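Local coordinates for Rv3651-like N-terminal domain-containing protein (Mycobacterium tuberculosis, PDB 4Q6U) that is of unknown biochemical function but probably acts as a sensor, linking a GAF-like N-terminal domain to two PAS-like domains, at residues W113-L127 with I138-A150. Sequence-based numbering, arbitrary orientation.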
ATOM      1  N   TRP B 113      11.500  22.000  -6.166  1.00 31.49           N
ATOM      2  CA  TRP B 113      12.543  21.010  -6.370  1.00 32.96           C
ATOM      3  C   TRP B 113      13.107  21.246  -7.762  1.00 34.93           C
ATOM      4  O   TRP B 113      12.365  21.169  -8.748  1.00 34.08           O
ATOM      5  CB  TRP B 113      12.002  19.581  -6.244  1.00 31.03           C
ATOM      6  CG  TRP B 113      11.737  19.138  -4.843  1.00 30.10           C
ATOM      7  CD1 TRP B 113      11.681  19.922  -3.726  1.00 36.09           C
ATOM      8  CD2 TRP B 113      11.510  17.795  -4.402  1.00 29.67           C
ATOM      9  NE1 TRP B 113      11.422  19.144  -2.615  1.00 30.76           N
ATOM     10  CE2 TRP B 113      11.316  17.837  -3.008  1.00 29.75           C
ATOM     11  CE3 TRP B 113      11.454  16.556  -5.057  1.00 28.66           C
ATOM     12  CZ2 TRP B 113      11.061  16.684  -2.250  1.00 35.79           C
ATOM     13  CZ3 TRP B 113      11.204  15.416  -4.305  1.00 28.00           C
ATOM     14  CH2 TRP B 113      11.009  15.489  -2.916  1.00 27.63           C
ATOM     15  N   ASP B 114      14.395  21.578  -7.847  1.00 32.35           N
ATOM     16  CA  ASP B 114      15.060  21.615  -9.149  1.00 33.24           C
ATOM     17  C   ASP B 114      15.511  20.192  -9.469  1.00 30.40           C
ATOM     18  O   ASP B 114      16.465  19.694  -8.876  1.00 33.13           O
ATOM     19  CB  ASP B 114      16.245  22.590  -9.152  1.00 45.40           C
ATOM     20  CG  ASP B 114      16.830  22.811 -10.550  1.00 54.43           C
ATOM     21  OD1 ASP B 114      16.901  21.843 -11.339  1.00 43.54           O
ATOM     22  OD2 ASP B 114      17.220  23.962 -10.866  1.00 56.95           O
ATOM     23  N   LEU B 115      14.808  19.537 -10.391  1.00 36.73           N
ATOM     24  CA  LEU B 115      15.089  18.135 -10.713  1.00 38.68           C
ATOM     25  C   LEU B 115      16.371  17.986 -11.526  1.00 36.02           C
ATOM     26  O   LEU B 115      17.007  16.942 -11.507  1.00 37.07           O
ATOM     27  CB  LEU B 115      13.921  17.518 -11.481  1.00 43.47           C
ATOM     28  CG  LEU B 115      12.583  17.659 -10.762  1.00 47.18           C
ATOM     29  CD1 LEU B 115      11.453  17.065 -11.589  1.00 52.19           C
ATOM     30  CD2 LEU B 115      12.675  17.014  -9.388  1.00 40.82           C
ATOM     31  N   THR B 116      16.747  19.037 -12.237  1.00 43.12           N
ATOM     32  CA  THR B 116      17.983  19.000 -13.014  1.00 51.47           C
ATOM     33  C   THR B 116      19.191  19.094 -12.084  1.00 49.14           C
ATOM     34  O   THR B 116      20.169  18.378 -12.259  1.00 49.49           O
ATOM     35  CB  THR B 116      18.041  20.128 -14.054  1.00 53.42           C
ATOM     36  OG1 THR B 116      16.906  20.041 -14.925  1.00 50.75           O
ATOM     37  CG2 THR B 116      19.322  20.028 -14.881  1.00 53.64           C
ATOM     38  N   ARG B 117      19.111  19.974 -11.089  1.00 45.96           N
ATOM     39  CA  ARG B 117      20.172  20.100 -10.089  1.00 41.30           C
ATOM     40  C   ARG B 117      20.108  18.984  -9.057  1.00 39.09           C
ATOM     41  O   ARG B 117      21.124  18.578  -8.490  1.00 36.18           O
ATOM     42  CB  ARG B 117      20.083  21.453  -9.377  1.00 45.51           C
ATOM     43  CG  ARG B 117      20.303  22.661 -10.265  1.00 56.46           C
ATOM     44  CD  ARG B 117      20.083  23.954  -9.481  1.00 61.50           C
ATOM     45  NE  ARG B 117      21.008  24.074  -8.358  1.00 62.17           N
ATOM     46  CZ  ARG B 117      20.691  24.583  -7.171  1.00 55.67           C
ATOM     47  NH1 ARG B 117      19.462  25.026  -6.931  1.00 54.56           N
ATOM     48  NH2 ARG B 117      21.607  24.643  -6.215  1.00 49.76           N
ATOM     49  N   GLY B 118      18.902  18.491  -8.799  1.00 31.30           N
ATOM     50  CA  GLY B 118      18.698  17.558  -7.717  1.00 26.29           C
ATOM     51  C   GLY B 118      18.691  18.271  -6.377  1.00 35.36           C
ATOM     52  O   GLY B 118      19.127  17.705  -5.374  1.00 26.90           O
ATOM     53  N   VAL B 119      18.177  19.509  -6.354  1.00 27.08           N
ATOM     54  CA  VAL B 119      18.246  20.331  -5.152  1.00 33.14           C
ATOM     55  C   VAL B 119      16.910  21.030  -4.848  1.00 32.35           C
ATOM     56  O   VAL B 119      16.242  21.525  -5.748  1.00 30.01           O
ATOM     57  CB  VAL B 119      19.372  21.398  -5.280  1.00 36.70           C
ATOM     58  CG1 VAL B 119      19.353  22.366  -4.108  1.00 28.37           C
ATOM     59  CG2 VAL B 119      20.745  20.730  -5.402  1.00 40.00           C
ATOM     60  N   ALA B 120      16.529  21.045  -3.576  1.00 29.42           N
ATOM     61  CA  ALA B 120      15.295  21.683  -3.141  1.00 28.78           C
ATOM     62  C   ALA B 120      15.556  23.049  -2.509  1.00 30.90           C
ATOM     63  O   ALA B 120      16.584  23.271  -1.870  1.00 32.57           O
ATOM     64  CB  ALA B 120      14.552  20.788  -2.155  1.00 25.49           C
ATOM     65  N   THR B 121      14.603  23.954  -2.690  1.00 33.60           N
ATOM     66  CA  THR B 121      14.628  25.245  -2.041  1.00 29.85           C
ATOM     67  C   THR B 121      13.296  25.367  -1.306  1.00 36.47           C
ATOM     68  O   THR B 121      12.232  25.324  -1.938  1.00 29.85           O
ATOM     69  CB  THR B 121      14.805  26.375  -3.060  1.00 31.50           C
ATOM     70  OG1 THR B 121      15.870  26.028  -3.952  1.00 31.81           O
ATOM     71  CG2 THR B 121      15.117  27.717  -2.366  1.00 37.55           C
ATOM     72  N   ASP B 122      13.344  25.463   0.019  1.00 29.65           N
ATOM     73  CA  ASP B 122      12.108  25.635   0.795  1.00 33.25           C
ATOM     74  C   ASP B 122      11.996  27.058   1.283  1.00 33.33           C
ATOM     75  O   ASP B 122      12.812  27.906   0.913  1.00 32.47           O
ATOM     76  CB  ASP B 122      12.058  24.688   1.988  1.00 31.27           C
ATOM     77  CG  ASP B 122      11.643  23.290   1.597  1.00 37.87           C
ATOM     78  OD1 ASP B 122      12.434  22.631   0.898  1.00 37.75           O
ATOM     79  OD2 ASP B 122      10.531  22.862   1.980  1.00 35.79           O
ATOM     80  N   THR B 123      10.988  27.301   2.118  1.00 31.82           N
ATOM     81  CA  THR B 123      10.774  28.598   2.771  1.00 33.49           C
ATOM     82  C   THR B 123      10.534  28.355   4.262  1.00 33.58           C
ATOM     83  O   THR B 123      10.240  27.224   4.656  1.00 37.48           O
ATOM     84  CB  THR B 123       9.569  29.353   2.163  1.00 42.61           C
ATOM     85  OG1 THR B 123       8.402  28.527   2.228  1.00 42.49           O
ATOM     86  CG2 THR B 123       9.837  29.719   0.711  1.00 48.52           C
ATOM     87  N   PRO B 124      10.687  29.392   5.102  1.00 38.77           N
ATOM     88  CA  PRO B 124      10.263  29.273   6.503  1.00 38.26           C
ATOM     89  C   PRO B 124       8.832  28.747   6.630  1.00 36.34           C
ATOM     90  O   PRO B 124       8.537  27.903   7.482  1.00 39.55           O
ATOM     91  CB  PRO B 124      10.365  30.715   7.017  1.00 40.82           C
ATOM     92  CG  PRO B 124      11.495  31.290   6.219  1.00 48.13           C
ATOM     93  CD  PRO B 124      11.397  30.663   4.850  1.00 46.08           C
ATOM     94  N   GLU B 125       7.954  29.241   5.765  1.00 36.62           N
ATOM     95  CA  GLU B 125       6.562  28.817   5.757  1.00 36.00           C
ATOM     96  C   GLU B 125       6.422  27.328   5.408  1.00 33.64           C
ATOM     97  O   GLU B 125       5.713  26.585   6.100  1.00 35.61           O
ATOM     98  CB  GLU B 125       5.757  29.683   4.783  1.00 39.13           C
ATOM     99  CG  GLU B 125       5.562  31.143   5.233  1.00 44.25           C
ATOM    100  CD  GLU B 125       6.798  32.013   5.032  1.00 52.93           C
ATOM    101  OE1 GLU B 125       7.723  31.602   4.292  1.00 43.54           O
ATOM    102  OE2 GLU B 125       6.839  33.113   5.622  1.00 53.19           O
ATOM    103  N   SER B 126       7.096  26.878   4.352  1.00 32.55           N
ATOM    104  CA  SER B 126       6.949  25.477   3.941  1.00 36.66           C
ATOM    105  C   SER B 126       7.553  24.532   4.986  1.00 38.33           C
ATOM    106  O   SER B 126       7.051  23.423   5.217  1.00 34.43           O
ATOM    107  CB  SER B 126       7.585  25.243   2.567  1.00 30.47           C
ATOM    108  OG  SER B 126       9.002  25.081   2.636  1.00 34.95           O
ATOM    109  N   LEU B 127       8.610  24.995   5.641  1.00 34.48           N
ATOM    110  CA  LEU B 127       9.273  24.223   6.682  1.00 38.60           C
ATOM    111  C   LEU B 127       8.423  24.149   7.944  1.00 36.14           C
ATOM    112  O   LEU B 127       8.279  23.081   8.542  1.00 42.93           O
ATOM    113  CB  LEU B 127      10.643  24.832   7.001  1.00 33.77           C
ATOM    114  CG  LEU B 127      11.701  24.595   5.926  1.00 32.04           C
ATOM    115  CD1 LEU B 127      12.960  25.363   6.269  1.00 42.58           C
ATOM    116  CD2 LEU B 127      12.005  23.115   5.776  1.00 28.91           C
ATOM    117  N   ILE B 138      17.867  25.042   7.378  1.00 41.65           N
ATOM    118  CA  ILE B 138      18.398  25.741   6.221  1.00 46.97           C
ATOM    119  C   ILE B 138      17.401  25.666   5.076  1.00 38.33           C
ATOM    120  O   ILE B 138      16.929  24.583   4.737  1.00 33.63           O
ATOM    121  CB  ILE B 138      19.738  25.140   5.769  1.00 46.13           C
ATOM    122  CG1 ILE B 138      20.793  25.326   6.858  1.00 46.73           C
ATOM    123  CG2 ILE B 138      20.210  25.787   4.475  1.00 43.77           C
ATOM    124  CD1 ILE B 138      22.085  24.578   6.567  1.00 48.07           C
ATOM    125  N   THR B 139      17.090  26.809   4.469  1.00 37.70           N
ATOM    126  CA  THR B 139      16.071  26.846   3.424  1.00 36.88           C
ATOM    127  C   THR B 139      16.571  26.425   2.040  1.00 37.73           C
ATOM    128  O   THR B 139      15.803  25.876   1.245  1.00 32.82           O
ATOM    129  CB  THR B 139      15.454  28.251   3.311  1.00 37.26           C
ATOM    130  OG1 THR B 139      16.497  29.237   3.165  1.00 37.77           O
ATOM    131  CG2 THR B 139      14.632  28.551   4.554  1.00 35.10           C
ATOM    132  N   TYR B 140      17.846  26.679   1.753  1.00 33.94           N
ATOM    133  CA  TYR B 140      18.405  26.428   0.424  1.00 38.10           C
ATOM    134  C   TYR B 140      19.385  25.257   0.401  1.00 36.43           C
ATOM    135  O   TYR B 140      19.892  24.839   1.440  1.00 32.13           O
ATOM    136  CB  TYR B 140      19.103  27.688  -0.104  1.00 36.54           C
ATOM    137  CG  TYR B 140      20.256  28.173   0.756  1.00 35.25           C
ATOM    138  CD1 TYR B 140      21.542  27.668   0.582  1.00 40.06           C
ATOM    139  CD2 TYR B 140      20.057  29.134   1.741  1.00 36.14           C
ATOM    140  CE1 TYR B 140      22.598  28.104   1.364  1.00 41.80           C
ATOM    141  CE2 TYR B 140      21.109  29.580   2.529  1.00 37.45           C
ATOM    142  CZ  TYR B 140      22.374  29.060   2.331  1.00 42.42           C
ATOM    143  OH  TYR B 140      23.418  29.493   3.112  1.00 47.13           O
ATOM    144  N   GLY B 141      19.644  24.731  -0.793  1.00 31.09           N
ATOM    145  CA  GLY B 141      20.611  23.659  -0.964  1.00 34.15           C
ATOM    146  C   GLY B 141      20.215  22.355  -0.291  1.00 32.40           C
ATOM    147  O   GLY B 141      21.072  21.567   0.112  1.00 26.88           O
ATOM    148  N   ARG B 142      18.909  22.115  -0.181  1.00 26.72           N
ATOM    149  CA  ARG B 142      18.393  20.947   0.525  1.00 25.33           C
ATOM    150  C   ARG B 142      18.366  19.721  -0.376  1.00 27.84           C
ATOM    151  O   ARG B 142      18.026  19.817  -1.556  1.00 26.61           O
ATOM    152  CB  ARG B 142      16.969  21.219   1.058  1.00 27.49           C
ATOM    153  CG  ARG B 142      16.867  22.381   2.051  1.00 30.72           C
ATOM    154  CD  ARG B 142      15.403  22.764   2.335  1.00 27.35           C
ATOM    155  NE  ARG B 142      14.659  21.675   2.965  1.00 30.48           N
ATOM    156  CZ  ARG B 142      14.769  21.333   4.250  1.00 36.13           C
ATOM    157  NH1 ARG B 142      15.594  21.999   5.050  1.00 29.80           N
ATOM    158  NH2 ARG B 142      14.043  20.326   4.738  1.00 32.82           N
ATOM    159  N   ALA B 143      18.731  18.567   0.177  1.00 28.73           N
ATOM    160  CA  ALA B 143      18.513  17.310  -0.521  1.00 24.39           C
ATOM    161  C   ALA B 143      17.022  17.019  -0.507  1.00 24.40           C
ATOM    162  O   ALA B 143      16.317  17.402   0.439  1.00 29.02           O
ATOM    163  CB  ALA B 143      19.295  16.175   0.130  1.00 23.98           C
ATOM    164  N   PHE B 144      16.540  16.362  -1.556  1.00 24.28           N
ATOM    165  CA  PHE B 144      15.143  15.931  -1.592  1.00 25.11           C
ATOM    166  C   PHE B 144      14.827  15.105  -0.345  1.00 28.66           C
ATOM    167  O   PHE B 144      13.731  15.186   0.200  1.00 25.79           O
ATOM    168  CB  PHE B 144      14.842  15.114  -2.858  1.00 27.44           C
ATOM    169  CG  PHE B 144      14.996  15.882  -4.145  1.00 32.37           C
ATOM    170  CD1 PHE B 144      14.990  17.269  -4.162  1.00 29.38           C
ATOM    171  CD2 PHE B 144      15.155  15.205  -5.348  1.00 28.51           C
ATOM    172  CE1 PHE B 144      15.134  17.975  -5.352  1.00 31.30           C
ATOM    173  CE2 PHE B 144      15.292  15.898  -6.543  1.00 26.32           C
ATOM    174  CZ  PHE B 144      15.281  17.290  -6.550  1.00 29.00           C
ATOM    175  N   ALA B 145      15.800  14.334   0.132  1.00 29.64           N
ATOM    176  CA  ALA B 145      15.566  13.472   1.294  1.00 25.95           C
ATOM    177  C   ALA B 145      15.391  14.273   2.596  1.00 30.60           C
ATOM    178  O   ALA B 145      15.039  13.703   3.632  1.00 27.92           O
ATOM    179  CB  ALA B 145      16.723  12.436   1.442  1.00 19.96           C
ATOM    180  N   GLU B 146      15.619  15.590   2.549  1.00 28.18           N
ATOM    181  CA  GLU B 146      15.365  16.445   3.712  1.00 25.97           C
ATOM    182  C   GLU B 146      13.916  16.956   3.732  1.00 29.25           C
ATOM    183  O   GLU B 146      13.429  17.443   4.756  1.00 29.13           O
ATOM    184  CB  GLU B 146      16.347  17.639   3.744  1.00 24.32           C
ATOM    185  CG  GLU B 146      17.823  17.216   3.875  1.00 24.15           C
ATOM    186  CD  GLU B 146      18.797  18.389   3.937  1.00 28.82           C
ATOM    187  OE1 GLU B 146      19.400  18.707   2.890  1.00 33.42           O
ATOM    188  OE2 GLU B 146      18.985  18.974   5.030  1.00 30.82           O
ATOM    189  N   ASP B 147      13.233  16.856   2.593  1.00 27.85           N
ATOM    190  CA  ASP B 147      11.840  17.284   2.491  1.00 26.58           C
ATOM    191  C   ASP B 147      10.883  16.090   2.632  1.00 31.98           C
ATOM    192  O   ASP B 147       9.735  16.249   3.017  1.00 38.74           O
ATOM    193  CB  ASP B 147      11.600  18.007   1.162  1.00 26.81           C
ATOM    194  CG  ASP B 147      12.136  19.431   1.169  1.00 32.01           C
ATOM    195  OD1 ASP B 147      12.817  19.801   2.153  1.00 31.45           O
ATOM    196  OD2 ASP B 147      11.861  20.172   0.197  1.00 29.94           O
ATOM    197  N   LEU B 148      11.362  14.901   2.304  1.00 31.89           N
ATOM    198  CA  LEU B 148      10.571  13.688   2.491  1.00 25.37           C
ATOM    199  C   LEU B 148      10.891  13.099   3.858  1.00 28.81           C
ATOM    200  O   LEU B 148      12.013  13.229   4.342  1.00 28.61           O
ATOM    201  CB  LEU B 148      10.865  12.687   1.378  1.00 25.73           C
ATOM    202  CG  LEU B 148      10.504  13.165  -0.031  1.00 31.08           C
ATOM    203  CD1 LEU B 148      10.946  12.148  -1.070  1.00 21.28           C
ATOM    204  CD2 LEU B 148       9.005  13.428  -0.142  1.00 26.63           C
ATOM    205  N   PRO B 149       9.902  12.468   4.510  1.00 27.26           N
ATOM    206  CA  PRO B 149      10.235  11.872   5.802  1.00 28.70           C
ATOM    207  C   PRO B 149      11.246  10.748   5.634  1.00 31.32           C
ATOM    208  O   PRO B 149      11.367  10.204   4.534  1.00 29.41           O
ATOM    209  CB  PRO B 149       8.894  11.321   6.293  1.00 31.02           C
ATOM    210  CG  PRO B 149       7.876  12.121   5.571  1.00 33.48           C
ATOM    211  CD  PRO B 149       8.454  12.426   4.232  1.00 29.73           C
ATOM    212  N   ALA B 150      11.978  10.431   6.694  1.00 32.03           N
ATOM    213  CA  ALA B 150      12.766   9.209   6.714  1.00 29.74           C
ATOM    214  C   ALA B 150      11.825   8.084   7.118  1.00 23.79           C
ATOM    215  O   ALA B 150      10.926   8.307   7.928  1.00 30.46           O
ATOM    216  CB  ALA B 150      13.933   9.317   7.675  1.00 26.32           C
TER
HETATM  217  O   HOH W   1      18.540  15.674  -3.344  1.00 33.36           O
HETATM  218  O   HOH W   2      18.613  26.049  -2.987  1.00 28.05           O
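OD1 of D147, gripped by two nitrogens of R142, belongs to a carboxylate that illustrates how one acidic group can join a loop, 138-150, to a strand residue, W113, and meet a second acid, D122, just beyond the edge strand. R142 approaches D147 OD1 side-on, NE at 2.8 Å through the syn lone pair and NH2 nearly along the C–O bond, both in the guanidinium plane. D147 OD2 accepts the indole hydrogen of W113, NE1 to OD2 3.0 Å, on the anti side, tilted out of the carboxylate plane but close to the ring plane. The D122 carboxylate comes from the opposite direction, turned 85° against that of D147, and its OD1 lies 2.6 Å from D147 OD2; so short an approach suggests that one of the two acids is probably protonated. D122 OD1 also makes a longer salt bridge to R142 NE, while its OD2 accepts from S126 OG. A bend at chi3 (63°) of R142 folds the guanidinium back toward D147, with L127 CD2 over the centre of one face and E146 CB toward the rim of the opposite one.

Apolar packing flanks this polar cluster. F144 lies on the six-membered ring of W113 as an offset stack, ring planes only 8° apart and centroids 4.2 Å apart, while L148 CG abuts the indole edge at CH2. On the other face of the phenyl sits G118 O, which a water links to F144 N.

Alongside these clusters the backbones join in a single antiparallel bridge, A120 with R142, followed by a hydrogen bond from D122 N to T139 O (2.8 Å). The 138-150 loop thus lines strand 119-121, an outermost strand of the middle, PAS-like domain's sheet, with helix 157-165 packed against W113 and L148 and strand 253-256 of the C-terminal PAS-like domain against F144.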